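Local coordinates for protein nicastrin (Dictyostelium purpureum, PDB 4R12) that probably serves as an essential, substrate-recruiting subunit of the gamma-secretase complex, which cleaves Notch receptors and other membrane proteins within the membrane, at residues E366-T371 with V431-T436; D359-S364 with I438-G443; A240-L245 with S425-I430; G329-D334 with Y340-H345. All blocks are in the same frame, centred on the assembly; numbering follows the deposited sequence.

Contact 1 (E366-T371 with V431-T436); sequences ENSTIT and VYILST. With NAG (2-acetamido-2-deoxy-beta-D-glucopyranose), chain E.
Ile433 reaches out from its helix and sets one methyl, CD1, against the base of Ile370 and beside Ser368. The two isoleucines cross obliquely, CD1 of Ile433 lying 3.6 Å from Ile370 CB and 3.9 Å from its CG2. The meeting is unequal: Ile433 extends its chain (chi2 163°) and touches with its end, whereas Ile370 bends at chi2 (-64°), carries its own CD1 away and offers its branch point. The same methyl of Ile433 also lies 3.9 Å from Ser368 OG. That hydroxyl is not left bare in this buried place, since it is hydrogen-bonded to Ala362 O and receives a weak bond from Ile370 N. No hydrogen bond joins the two segments. Within the loop, Asn367 carries an N-linked sugar, its ND2 bonded to C1 of the NAG at 1.4 Å, well away from the helix. The packing belongs to the large lobe, whose family is related to zinc exopeptidases. It lays the loop entering strand 370-374 across helix 427-441; Val361 of helix 352-362 and Tyr365 also press on Ile433, while Leu434 turns to helix 234-252.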
loop_
_atom_site.group_PDB
_atom_site.type_symbol
_atom_site.label_atom_id
_atom_site.label_comp_id
_atom_site.label_asym_id
_atom_site.label_seq_id
_atom_site.Cartn_x
_atom_site.Cartn_y
_atom_site.Cartn_z
ATOM N N GLU A 366 -18.444 -15.551 -24.179
ATOM C CA GLU A 366 -17.694 -15.362 -25.417
ATOM C C GLU A 366 -16.684 -14.230 -25.316
ATOM O O GLU A 366 -15.543 -14.381 -25.735
ATOM C CB GLU A 366 -18.648 -15.091 -26.580
ATOM C CG GLU A 366 -17.948 -14.666 -27.871
ATOM C CD GLU A 366 -18.911 -14.352 -28.999
ATOM O OE1 GLU A 366 -20.124 -14.172 -28.737
ATOM O OE2 GLU A 366 -18.449 -14.274 -30.157
ATOM N N ASN A 367 -17.107 -13.105 -24.790
ATOM C CA ASN A 367 -16.303 -11.903 -24.806
ATOM C C ASN A 367 -15.209 -11.821 -23.711
ATOM O O ASN A 367 -14.541 -10.859 -23.623
ATOM C CB ASN A 367 -17.180 -10.657 -24.783
ATOM C CG ASN A 367 -17.824 -10.354 -26.121
ATOM O OD1 ASN A 367 -17.418 -10.855 -27.129
ATOM N ND2 ASN A 367 -18.805 -9.520 -26.117
ATOM N N SER A 368 -15.033 -12.850 -22.913
ATOM C CA SER A 368 -13.977 -12.837 -21.897
ATOM C C SER A 368 -12.595 -12.573 -22.497
ATOM O O SER A 368 -12.215 -13.206 -23.484
ATOM C CB SER A 368 -13.962 -14.163 -21.134
ATOM O OG SER A 368 -12.918 -14.160 -20.188
ATOM N N THR A 369 -11.856 -11.635 -21.911
ATOM C CA THR A 369 -10.503 -11.335 -22.379
ATOM C C THR A 369 -9.450 -11.888 -21.426
ATOM O O THR A 369 -8.255 -11.633 -21.585
ATOM C CB THR A 369 -10.281 -9.821 -22.536
ATOM O OG1 THR A 369 -10.453 -9.175 -21.270
ATOM C CG2 THR A 369 -11.279 -9.243 -23.520
ATOM N N ILE A 370 -9.916 -12.660 -20.449
ATOM C CA ILE A 370 -9.077 -13.190 -19.387
ATOM C C ILE A 370 -9.000 -14.712 -19.451
ATOM O O ILE A 370 -10.009 -15.391 -19.650
ATOM C CB ILE A 370 -9.606 -12.762 -17.997
ATOM C CG1 ILE A 370 -9.567 -11.236 -17.850
ATOM C CG2 ILE A 370 -8.823 -13.448 -16.880
ATOM C CD1 ILE A 370 -8.158 -10.650 -17.888
ATOM N N THR A 371 -7.792 -15.240 -19.305
ATOM C CA THR A 371 -7.598 -16.674 -19.180
ATOM C C THR A 371 -6.644 -16.932 -18.012
ATOM O O THR A 371 -5.831 -16.064 -17.663
ATOM C CB THR A 371 -7.046 -17.291 -20.492
ATOM O OG1 THR A 371 -7.073 -18.719 -20.406
ATOM C CG2 THR A 371 -5.612 -16.833 -20.754
ATOM N N VAL A 431 -13.479 -8.200 -12.599
ATOM C CA VAL A 431 -14.529 -8.057 -11.590
ATOM C C VAL A 431 -15.657 -9.071 -11.831
ATOM O O VAL A 431 -16.123 -9.740 -10.895
ATOM C CB VAL A 431 -15.118 -6.633 -11.561
ATOM C CG1 VAL A 431 -16.279 -6.545 -10.562
ATOM C CG2 VAL A 431 -14.024 -5.623 -11.194
ATOM N N TYR A 432 -16.078 -9.202 -13.080
ATOM C CA TYR A 432 -17.123 -10.171 -13.403
ATOM C C TYR A 432 -16.707 -11.597 -13.061
ATOM O O TYR A 432 -17.458 -12.345 -12.410
ATOM C CB TYR A 432 -17.512 -10.103 -14.883
ATOM C CG TYR A 432 -18.529 -11.177 -15.212
ATOM C CD1 TYR A 432 -19.846 -11.050 -14.786
ATOM C CD2 TYR A 432 -18.162 -12.344 -15.891
ATOM C CE1 TYR A 432 -20.795 -12.031 -15.056
ATOM C CE2 TYR A 432 -19.108 -13.339 -16.160
ATOM C CZ TYR A 432 -20.423 -13.175 -15.733
ATOM O OH TYR A 432 -21.379 -14.136 -15.975
ATOM N N ILE A 433 -15.511 -11.979 -13.502
ATOM C CA ILE A 433 -15.053 -13.340 -13.278
ATOM C C ILE A 433 -14.898 -13.613 -11.780
ATOM O O ILE A 433 -15.362 -14.642 -11.294
ATOM C CB ILE A 433 -13.729 -13.606 -14.034
ATOM C CG1 ILE A 433 -13.991 -13.559 -15.541
ATOM C CG2 ILE A 433 -13.135 -14.954 -13.636
ATOM C CD1 ILE A 433 -12.735 -13.391 -16.389
ATOM N N LEU A 434 -14.275 -12.695 -11.038
ATOM C CA LEU A 434 -14.073 -12.939 -9.612
ATOM C C LEU A 434 -15.395 -12.933 -8.833
ATOM O O LEU A 434 -15.568 -13.723 -7.906
ATOM C CB LEU A 434 -13.099 -11.917 -9.008
ATOM C CG LEU A 434 -11.637 -12.084 -9.458
ATOM C CD1 LEU A 434 -10.775 -10.934 -8.930
ATOM C CD2 LEU A 434 -11.034 -13.453 -9.029
ATOM N N SER A 435 -16.317 -12.049 -9.207
ATOM C CA SER A 435 -17.628 -12.000 -8.549
ATOM C C SER A 435 -18.388 -13.312 -8.737
ATOM O O SER A 435 -18.923 -13.872 -7.790
ATOM C CB SER A 435 -18.472 -10.850 -9.095
ATOM O OG SER A 435 -17.812 -9.607 -8.928
ATOM N N THR A 436 -18.408 -13.793 -9.972
ATOM C CA THR A 436 -19.109 -15.028 -10.317
ATOM C C THR A 436 -18.442 -16.231 -9.633
ATOM O O THR A 436 -19.117 -17.134 -9.122
ATOM C CB THR A 436 -19.134 -15.212 -11.840
ATOM O OG1 THR A 436 -19.815 -14.095 -12.436
ATOM C CG2 THR A 436 -19.857 -16.518 -12.231
HETATM C C1 NAG E . -19.317 -9.076 -27.322
HETATM C C2 NAG E . -20.816 -8.872 -27.476
HETATM C C3 NAG E . -21.235 -8.110 -28.714
HETATM C C4 NAG E . -20.299 -6.977 -29.016
HETATM C C5 NAG E . -18.907 -7.567 -29.142
HETATM C C6 NAG E . -17.906 -6.531 -29.601
HETATM C C7 NAG E . -21.949 -10.776 -26.630
HETATM C C8 NAG E . -22.353 -12.184 -26.925
HETATM N N2 NAG E . -21.427 -10.149 -27.630
HETATM O O3 NAG E . -22.543 -7.611 -28.549
HETATM O O4 NAG E . -20.692 -6.348 -30.231
HETATM O O5 NAG E . -18.585 -7.992 -27.836
HETATM O O6 NAG E . -18.162 -5.329 -28.884
HETATM O O7 NAG E . -22.086 -10.266 -25.550
#

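Contact 2 (D359-S364 with I438-G443); sequences DQVASS and IDRIAG
The guanidinium of Arg440 presents its outer edge to the amide oxygen of Gln360, which lies close to its plane, while Val361 CG2 sits obliquely nearby. This is a side-chain hydrogen-bonded contact between the C-terminal turns of helices 352-362 and 427-441 in the aminopeptidase-like large lobe. Gripping is end-on: NH1 of Arg440 bonds to Gln360 OE1 at 3.0 Å and NH2 reaches the same OE1 at 3.3 Å, the latter nearly along the C=O axis. Amide and guanidinium are turned 34° apart, so the planes are tilted rather than flush. The arginine chain bends at chi3 (57°), which swings its head to the glutamine. Nearer the backbone, Arg440 CD passes Val361 CG2 at 4.1 Å, the two side chains running in opposite directions, and Ile357 also touches the arginine. A methionine in place of Arg440 would probably leave Gln360 OE1 without its two donors and its amide freer to turn. The arginine's helix finishes in a Schellman motif at Gly443, whose phi is positive. Just past the end of the other helix, Ser364 OG bonds to a lone pair of Val361 O at 2.6 Å, in the carbonyl plane.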
loop_
_atom_site.group_PDB
_atom_site.type_symbol
_atom_site.label_atom_id
_atom_site.label_comp_id
_atom_site.label_asym_id
_atom_site.label_seq_id
_atom_site.Cartn_x
_atom_site.Cartn_y
_atom_site.Cartn_z
ATOM N N ASP A 359 -11.195 -21.377 -13.868
ATOM C CA ASP A 359 -11.064 -21.674 -15.300
ATOM C C ASP A 359 -12.413 -21.671 -16.016
ATOM O O ASP A 359 -12.555 -21.105 -17.101
ATOM C CB ASP A 359 -10.413 -23.051 -15.526
ATOM C CG ASP A 359 -8.952 -23.108 -15.085
ATOM O OD1 ASP A 359 -8.308 -22.039 -14.962
ATOM O OD2 ASP A 359 -8.449 -24.234 -14.879
ATOM N N GLN A 360 -13.386 -22.339 -15.407
ATOM C CA GLN A 360 -14.728 -22.427 -15.957
ATOM C C GLN A 360 -15.371 -21.051 -16.106
ATOM O O GLN A 360 -15.907 -20.728 -17.164
ATOM C CB GLN A 360 -15.610 -23.314 -15.077
ATOM C CG GLN A 360 -15.243 -24.799 -15.114
ATOM C CD GLN A 360 -15.916 -25.578 -13.998
ATOM O OE1 GLN A 360 -16.978 -25.185 -13.501
ATOM N NE2 GLN A 360 -15.295 -26.683 -13.585
ATOM N N VAL A 361 -15.320 -20.250 -15.047
ATOM C CA VAL A 361 -15.934 -18.933 -15.104
ATOM C C VAL A 361 -15.279 -18.086 -16.197
ATOM O O VAL A 361 -15.965 -17.434 -16.970
ATOM C CB VAL A 361 -15.847 -18.211 -13.753
ATOM C CG1 VAL A 361 -16.425 -16.800 -13.878
ATOM C CG2 VAL A 361 -16.614 -18.987 -12.707
ATOM N N ALA A 362 -13.946 -18.127 -16.272
ATOM C CA ALA A 362 -13.204 -17.376 -17.287
ATOM C C ALA A 362 -13.564 -17.767 -18.720
ATOM O O ALA A 362 -13.408 -16.960 -19.643
ATOM C CB ALA A 362 -11.688 -17.544 -17.070
ATOM N N SER A 363 -14.032 -19.002 -18.904
ATOM C CA SER A 363 -14.387 -19.517 -20.222
ATOM C C SER A 363 -15.883 -19.463 -20.483
ATOM O O SER A 363 -16.328 -19.880 -21.552
ATOM C CB SER A 363 -13.924 -20.990 -20.386
ATOM O OG SER A 363 -12.529 -21.117 -20.186
ATOM N N SER A 364 -16.653 -18.978 -19.510
ATOM C CA SER A 364 -18.106 -19.134 -19.527
ATOM C C SER A 364 -18.847 -18.192 -20.484
ATOM O O SER A 364 -20.036 -18.401 -20.761
ATOM C CB SER A 364 -18.664 -18.940 -18.114
ATOM O OG SER A 364 -18.452 -17.607 -17.670
ATOM N N ILE A 438 -16.573 -16.235 -6.798
ATOM C CA ILE A 438 -16.865 -16.201 -5.371
ATOM C C ILE A 438 -18.288 -16.667 -5.086
ATOM O O ILE A 438 -18.515 -17.459 -4.164
ATOM C CB ILE A 438 -16.628 -14.788 -4.797
ATOM C CG1 ILE A 438 -15.123 -14.518 -4.742
ATOM C CG2 ILE A 438 -17.270 -14.637 -3.404
ATOM C CD1 ILE A 438 -14.759 -13.058 -4.618
ATOM N N ASP A 439 -19.237 -16.204 -5.890
ATOM C CA ASP A 439 -20.624 -16.639 -5.757
ATOM C C ASP A 439 -20.745 -18.159 -5.916
ATOM O O ASP A 439 -21.426 -18.817 -5.129
ATOM C CB ASP A 439 -21.515 -15.918 -6.777
ATOM C CG ASP A 439 -22.980 -16.357 -6.694
ATOM O OD1 ASP A 439 -23.704 -15.872 -5.794
ATOM O OD2 ASP A 439 -23.402 -17.189 -7.526
ATOM N N ARG A 440 -20.052 -18.723 -6.897
ATOM C CA ARG A 440 -20.126 -20.168 -7.110
ATOM C C ARG A 440 -19.520 -20.952 -5.947
ATOM O O ARG A 440 -20.149 -21.893 -5.449
ATOM C CB ARG A 440 -19.450 -20.552 -8.428
ATOM C CG ARG A 440 -20.256 -20.125 -9.650
ATOM C CD ARG A 440 -19.780 -20.834 -10.917
ATOM N NE ARG A 440 -19.840 -22.290 -10.774
ATOM C CZ ARG A 440 -19.211 -23.158 -11.567
ATOM N NH1 ARG A 440 -18.455 -22.735 -12.578
ATOM N NH2 ARG A 440 -19.334 -24.460 -11.341
ATOM N N ILE A 441 -18.326 -20.583 -5.485
ATOM C CA ILE A 441 -17.735 -21.388 -4.416
ATOM C C ILE A 441 -18.395 -21.104 -3.069
ATOM O O ILE A 441 -18.212 -21.866 -2.121
ATOM C CB ILE A 441 -16.203 -21.188 -4.270
ATOM C CG1 ILE A 441 -15.867 -19.766 -3.842
ATOM C CG2 ILE A 441 -15.467 -21.593 -5.549
ATOM C CD1 ILE A 441 -14.416 -19.605 -3.472
ATOM N N ALA A 442 -19.164 -20.021 -2.975
ATOM C CA ALA A 442 -19.935 -19.772 -1.756
ATOM C C ALA A 442 -21.242 -20.569 -1.782
ATOM O O ALA A 442 -22.002 -20.565 -0.810
ATOM C CB ALA A 442 -20.227 -18.272 -1.576
ATOM N N GLY A 443 -21.503 -21.243 -2.899
ATOM C CA GLY A 443 -22.682 -22.088 -3.020
ATOM C C GLY A 443 -23.842 -21.496 -3.804
ATOM O O GLY A 443 -24.939 -22.058 -3.813
#

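Contact 3 (A240-L245 with S425-I430); sequences ATVTLL and STLNDI
Leu427 and Thr243 are neighbours across two packed helices of the large lobe, and the leucine can be followed outward. Its CB leaves the backbone beside the opposing helix rather than straight at it, and meets none of its atoms within 4.2 Å. CG, anti to the backbone N (chi1 -179°), carries the end of the side chain nearer helix 234-252. One prong, CD1, comes within 3.3 Å of Thr243 OG1, a close approach of a methyl to an oxygen, and lies 4.2 Å from Thr243 CA. The other prong, CD2, rests 4.0 Å from Val242 CG1, where the two side chains cross at about a right angle. Leucine and threonine instead slide past each other in opposite directions. One turn further along its helix, Ile430 takes over: its branch methyl CG2 packs 3.7 Å from Thr243 CG2, again with the side chains nearly perpendicular. Around this buried seam, Ile455 and Tyr459 of helix 452-463 also lie on Leu427, and Ile328 touches both Thr243 and Ile430. Helix 234-252 thus lies between helix 427-441 and, through Leu244, strands 214-220 and 262-268. The seam is held by van der Waals packing without a hydrogen bond between the segments, and Thr243 can be buried in it because its hydroxyl is already spent on Phe239 O of its own helix.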
loop_
_atom_site.group_PDB
_atom_site.type_symbol
_atom_site.label_atom_id
_atom_site.label_comp_id
_atom_site.label_asym_id
_atom_site.label_seq_id
_atom_site.Cartn_x
_atom_site.Cartn_y
_atom_site.Cartn_z
ATOM N N ALA A 240 -5.926 -4.147 -7.742
ATOM C CA ALA A 240 -6.633 -5.185 -6.996
ATOM C C ALA A 240 -7.583 -4.617 -5.933
ATOM O O ALA A 240 -8.687 -5.133 -5.740
ATOM C CB ALA A 240 -5.627 -6.171 -6.334
ATOM N N THR A 241 -7.168 -3.554 -5.250
ATOM C CA THR A 241 -8.065 -2.928 -4.277
ATOM C C THR A 241 -9.370 -2.453 -4.933
ATOM O O THR A 241 -10.463 -2.702 -4.416
ATOM C CB THR A 241 -7.379 -1.749 -3.574
ATOM O OG1 THR A 241 -6.177 -2.220 -2.947
ATOM C CG2 THR A 241 -8.311 -1.139 -2.521
ATOM N N VAL A 242 -9.256 -1.785 -6.078
ATOM C CA VAL A 242 -10.435 -1.364 -6.839
ATOM C C VAL A 242 -11.274 -2.563 -7.258
ATOM O O VAL A 242 -12.526 -2.561 -7.174
ATOM C CB VAL A 242 -10.019 -0.569 -8.096
ATOM C CG1 VAL A 242 -11.211 -0.331 -9.011
ATOM C CG2 VAL A 242 -9.393 0.758 -7.691
ATOM N N THR A 243 -10.576 -3.588 -7.733
ATOM C CA THR A 243 -11.214 -4.825 -8.171
ATOM C C THR A 243 -12.059 -5.431 -7.065
ATOM O O THR A 243 -13.257 -5.677 -7.250
ATOM C CB THR A 243 -10.162 -5.865 -8.623
ATOM O OG1 THR A 243 -9.435 -5.363 -9.751
ATOM C CG2 THR A 243 -10.852 -7.184 -9.013
ATOM N N LEU A 244 -11.446 -5.670 -5.906
ATOM C CA LEU A 244 -12.169 -6.351 -4.826
ATOM C C LEU A 244 -13.318 -5.506 -4.266
ATOM O O LEU A 244 -14.399 -6.036 -3.980
ATOM C CB LEU A 244 -11.218 -6.747 -3.704
ATOM C CG LEU A 244 -11.864 -7.668 -2.667
ATOM C CD1 LEU A 244 -12.494 -8.893 -3.364
ATOM C CD2 LEU A 244 -10.815 -8.115 -1.642
ATOM N N LEU A 245 -13.116 -4.200 -4.125
ATOM C CA LEU A 245 -14.241 -3.349 -3.731
ATOM C C LEU A 245 -15.363 -3.401 -4.776
ATOM O O LEU A 245 -16.544 -3.393 -4.411
ATOM C CB LEU A 245 -13.800 -1.886 -3.494
ATOM C CG LEU A 245 -12.947 -1.688 -2.232
ATOM C CD1 LEU A 245 -12.272 -0.304 -2.245
ATOM C CD2 LEU A 245 -13.805 -1.836 -0.965
ATOM N N SER A 425 -8.639 -1.800 -19.385
ATOM C CA SER A 425 -9.529 -2.567 -20.246
ATOM C C SER A 425 -9.819 -3.991 -19.737
ATOM O O SER A 425 -10.763 -4.637 -20.210
ATOM C CB SER A 425 -8.951 -2.637 -21.664
ATOM O OG SER A 425 -7.730 -3.359 -21.677
ATOM N N THR A 426 -9.029 -4.485 -18.786
ATOM C CA THR A 426 -9.281 -5.825 -18.232
ATOM C C THR A 426 -10.128 -5.801 -16.960
ATOM O O THR A 426 -10.565 -6.852 -16.492
ATOM C CB THR A 426 -7.961 -6.592 -17.892
ATOM O OG1 THR A 426 -7.231 -5.884 -16.879
ATOM C CG2 THR A 426 -7.077 -6.785 -19.129
ATOM N N LEU A 427 -10.359 -4.618 -16.394
ATOM C CA LEU A 427 -10.981 -4.535 -15.077
ATOM C C LEU A 427 -12.405 -5.124 -15.018
ATOM O O LEU A 427 -12.718 -5.897 -14.110
ATOM C CB LEU A 427 -10.993 -3.072 -14.595
ATOM C CG LEU A 427 -11.581 -2.797 -13.221
ATOM C CD1 LEU A 427 -10.899 -3.634 -12.158
ATOM C CD2 LEU A 427 -11.402 -1.293 -12.917
ATOM N N ASN A 428 -13.258 -4.776 -15.978
ATOM C CA ASN A 428 -14.630 -5.288 -15.981
ATOM C C ASN A 428 -14.674 -6.825 -15.981
ATOM O O ASN A 428 -15.376 -7.443 -15.172
ATOM C CB ASN A 428 -15.392 -4.750 -17.191
ATOM C CG ASN A 428 -15.786 -3.273 -17.040
ATOM O OD1 ASN A 428 -15.522 -2.640 -16.020
ATOM N ND2 ASN A 428 -16.429 -2.730 -18.070
ATOM N N ASP A 429 -13.901 -7.419 -16.886
ATOM C CA ASP A 429 -13.779 -8.874 -16.977
ATOM C C ASP A 429 -13.300 -9.494 -15.668
ATOM O O ASP A 429 -13.883 -10.474 -15.198
ATOM C CB ASP A 429 -12.838 -9.260 -18.126
ATOM C CG ASP A 429 -13.559 -9.320 -19.469
ATOM O OD1 ASP A 429 -14.805 -9.281 -19.465
ATOM O OD2 ASP A 429 -12.887 -9.427 -20.515
ATOM N N ILE A 430 -12.256 -8.920 -15.062
ATOM C CA ILE A 430 -11.743 -9.464 -13.815
ATOM C C ILE A 430 -12.792 -9.347 -12.692
ATOM O O ILE A 430 -12.999 -10.308 -11.931
ATOM C CB ILE A 430 -10.406 -8.771 -13.427
ATOM C CG1 ILE A 430 -9.329 -9.147 -14.460
ATOM C CG2 ILE A 430 -9.961 -9.174 -12.018
ATOM C CD1 ILE A 430 -7.995 -8.383 -14.316
#

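Contact 4 (G329-D334 with Y340-H345); sequences GRAQLD and YSLYLH
Ala331 forms the apolar centre of this beta hairpin, its methyl CB lodged 3.5 Å from Tyr340 CB and 3.7 Å from Leu342 CD2. Next to it the phenol ring of Tyr340 serves as a floor: Leu333 CD1 lies over one face, toward the rim, in a CH-pi contact 4.3 Å from the ring centroid, and Leu333 CB stands 3.8 Å from Tyr340 CE1. Having CG anti to the carbonyl carbon (chi1 -64°) keeps this ring beside the first strand. A serine in place of Tyr340 would take away the ring and is likely to leave Leu333 CD1 without the face it lies over. Farther out, the backbones join at the antiparallel hydrogen-bonded pair of Gln332 and Ser341. Ser341 N gives a short bond to Gln332 O (2.6 Å), and Gln332 N returns a longer one to Ser341 O (3.3 Å). At the polar edge one water donates to Gln332 O and is hydrogen-bonded to Ser341 OG at 2.6 Å, while Asp334 turns to a salt bridge with Lys373. The strand directions are 121° apart, well short of antiparallel, and two residue pairs are bridged. Beyond the hairpin, strand 339-347 pairs with 370-374 and 397-401. The two backbone hydrogen bonds thus hold the strands together, with the water a second donor to Gln332 O, while Leu333 and Tyr340, a non-hydrogen-bonded pair, pack together on one face.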
loop_
_atom_site.group_PDB
_atom_site.type_symbol
_atom_site.label_atom_id
_atom_site.label_comp_id
_atom_site.label_asym_id
_atom_site.label_seq_id
_atom_site.Cartn_x
_atom_site.Cartn_y
_atom_site.Cartn_z
ATOM N N GLY A 329 -3.264 -6.315 -12.441
ATOM C CA GLY A 329 -3.606 -5.243 -13.364
ATOM C C GLY A 329 -2.758 -5.189 -14.626
ATOM O O GLY A 329 -2.958 -4.334 -15.506
ATOM N N ARG A 330 -1.800 -6.100 -14.728
ATOM C CA ARG A 330 -1.026 -6.209 -15.957
ATOM C C ARG A 330 -1.040 -7.604 -16.518
ATOM O O ARG A 330 0.016 -8.141 -16.846
ATOM C CB ARG A 330 0.420 -5.792 -15.735
ATOM C CG ARG A 330 0.638 -4.327 -15.830
ATOM C CD ARG A 330 2.113 -3.986 -15.670
ATOM N NE ARG A 330 2.883 -4.169 -16.889
ATOM C CZ ARG A 330 3.012 -3.261 -17.851
ATOM N NH1 ARG A 330 2.381 -2.095 -17.764
ATOM N NH2 ARG A 330 3.769 -3.525 -18.911
ATOM N N ALA A 331 -2.223 -8.190 -16.640
ATOM C CA ALA A 331 -2.344 -9.491 -17.276
ATOM C C ALA A 331 -1.641 -9.453 -18.639
ATOM O O ALA A 331 -1.687 -8.436 -19.343
ATOM C CB ALA A 331 -3.799 -9.887 -17.408
ATOM N N GLN A 332 -0.961 -10.550 -18.975
ATOM C CA GLN A 332 -0.119 -10.668 -20.171
ATOM C C GLN A 332 -0.879 -11.171 -21.389
ATOM O O GLN A 332 -1.541 -12.202 -21.321
ATOM C CB GLN A 332 1.036 -11.638 -19.903
ATOM C CG GLN A 332 1.941 -11.226 -18.779
ATOM C CD GLN A 332 2.682 -9.952 -19.103
ATOM O OE1 GLN A 332 3.734 -9.975 -19.751
ATOM N NE2 GLN A 332 2.135 -8.828 -18.660
ATOM N N LEU A 333 -0.755 -10.470 -22.507
ATOM C CA LEU A 333 -1.404 -10.897 -23.739
ATOM C C LEU A 333 -0.846 -12.230 -24.248
ATOM O O LEU A 333 0.358 -12.388 -24.419
ATOM C CB LEU A 333 -1.249 -9.824 -24.806
ATOM C CG LEU A 333 -1.901 -10.127 -26.151
ATOM C CD1 LEU A 333 -3.387 -10.422 -25.988
ATOM C CD2 LEU A 333 -1.676 -8.943 -27.079
ATOM N N ASP A 334 -1.732 -13.193 -24.469
ATOM C CA ASP A 334 -1.350 -14.464 -25.100
ATOM C C ASP A 334 -1.754 -14.381 -26.567
ATOM O O ASP A 334 -2.942 -14.279 -26.876
ATOM C CB ASP A 334 -2.028 -15.650 -24.395
ATOM C CG ASP A 334 -1.589 -17.020 -24.945
ATOM O OD1 ASP A 334 -1.212 -17.129 -26.129
ATOM O OD2 ASP A 334 -1.639 -18.003 -24.179
ATOM N N TYR A 340 -5.719 -12.217 -22.234
ATOM C CA TYR A 340 -4.707 -11.815 -21.264
ATOM C C TYR A 340 -4.624 -12.847 -20.145
ATOM O O TYR A 340 -5.658 -13.284 -19.632
ATOM C CB TYR A 340 -5.036 -10.434 -20.685
ATOM C CG TYR A 340 -5.017 -9.326 -21.704
ATOM C CD1 TYR A 340 -3.827 -8.713 -22.076
ATOM C CD2 TYR A 340 -6.194 -8.889 -22.300
ATOM C CE1 TYR A 340 -3.804 -7.701 -23.007
ATOM C CE2 TYR A 340 -6.182 -7.865 -23.236
ATOM C CZ TYR A 340 -4.986 -7.279 -23.587
ATOM O OH TYR A 340 -4.970 -6.266 -24.519
ATOM N N SER A 341 -3.409 -13.226 -19.754
ATOM C CA SER A 341 -3.229 -14.286 -18.762
ATOM C C SER A 341 -3.067 -13.773 -17.351
ATOM O O SER A 341 -2.249 -12.881 -17.098
ATOM C CB SER A 341 -2.000 -15.136 -19.100
ATOM O OG SER A 341 -2.064 -15.633 -20.419
ATOM N N LEU A 342 -3.834 -14.353 -16.428
ATOM C CA LEU A 342 -3.530 -14.241 -15.007
ATOM C C LEU A 342 -3.045 -15.596 -14.551
ATOM O O LEU A 342 -3.441 -16.617 -15.108
ATOM C CB LEU A 342 -4.749 -13.792 -14.189
ATOM C CG LEU A 342 -5.199 -12.346 -14.409
ATOM C CD1 LEU A 342 -6.509 -12.057 -13.630
ATOM C CD2 LEU A 342 -4.100 -11.334 -14.012
ATOM N N TYR A 343 -2.203 -15.605 -13.528
ATOM C CA TYR A 343 -1.513 -16.820 -13.113
ATOM C C TYR A 343 -1.967 -17.253 -11.734
ATOM O O TYR A 343 -2.176 -16.434 -10.849
ATOM C CB TYR A 343 0.001 -16.598 -13.151
ATOM C CG TYR A 343 0.506 -16.503 -14.568
ATOM C CD1 TYR A 343 0.522 -15.287 -15.245
ATOM C CD2 TYR A 343 0.923 -17.643 -15.250
ATOM C CE1 TYR A 343 0.965 -15.208 -16.567
ATOM C CE2 TYR A 343 1.359 -17.576 -16.557
ATOM C CZ TYR A 343 1.383 -16.358 -17.208
ATOM O OH TYR A 343 1.829 -16.307 -18.510
ATOM N N LEU A 344 -2.164 -18.551 -11.575
ATOM C CA LEU A 344 -2.670 -19.098 -10.328
ATOM C C LEU A 344 -1.548 -19.787 -9.568
ATOM O O LEU A 344 -1.033 -20.811 -10.014
ATOM C CB LEU A 344 -3.818 -20.084 -10.604
ATOM C CG LEU A 344 -5.030 -19.448 -11.293
ATOM C CD1 LEU A 344 -6.128 -20.485 -11.490
ATOM C CD2 LEU A 344 -5.562 -18.236 -10.510
ATOM N N HIS A 345 -1.150 -19.209 -8.437
ATOM C CA HIS A 345 -0.113 -19.805 -7.603
ATOM C C HIS A 345 -0.787 -20.442 -6.407
ATOM O O HIS A 345 -1.378 -19.748 -5.589
ATOM C CB HIS A 345 0.909 -18.744 -7.157
ATOM C CG HIS A 345 1.460 -17.938 -8.294
ATOM N ND1 HIS A 345 2.771 -18.033 -8.703
ATOM C CD2 HIS A 345 0.866 -17.050 -9.125
ATOM C CE1 HIS A 345 2.968 -17.226 -9.732
ATOM N NE2 HIS A 345 1.830 -16.618 -10.009
HETATM O O HOH W 1 0.230 -14.881 -21.488
#

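How the contacts relate
Contacts 1, 2 and 3 share helix 427-441 and follow it from its start, at contact 3, through its middle, at contact 1, to its end, at contact 2. Contacts 1 and 3 are buried and largely apolar, with no hydrogen bond between their segments; contact 2, at a partly exposed helix end, relies on arginine and amide instead. Contact 4 is also partly buried, but combines backbone hydrogen bonds with apolar packing. Thr369 O and Tyr340 N, 2.7 Å apart, tie contact 1 to contact 4, and Thr369 OG1 probably bonds to Asp429 OD2 of contact 3. Contacts 2 and 4 do not touch, their centres lying about 18 Å apart.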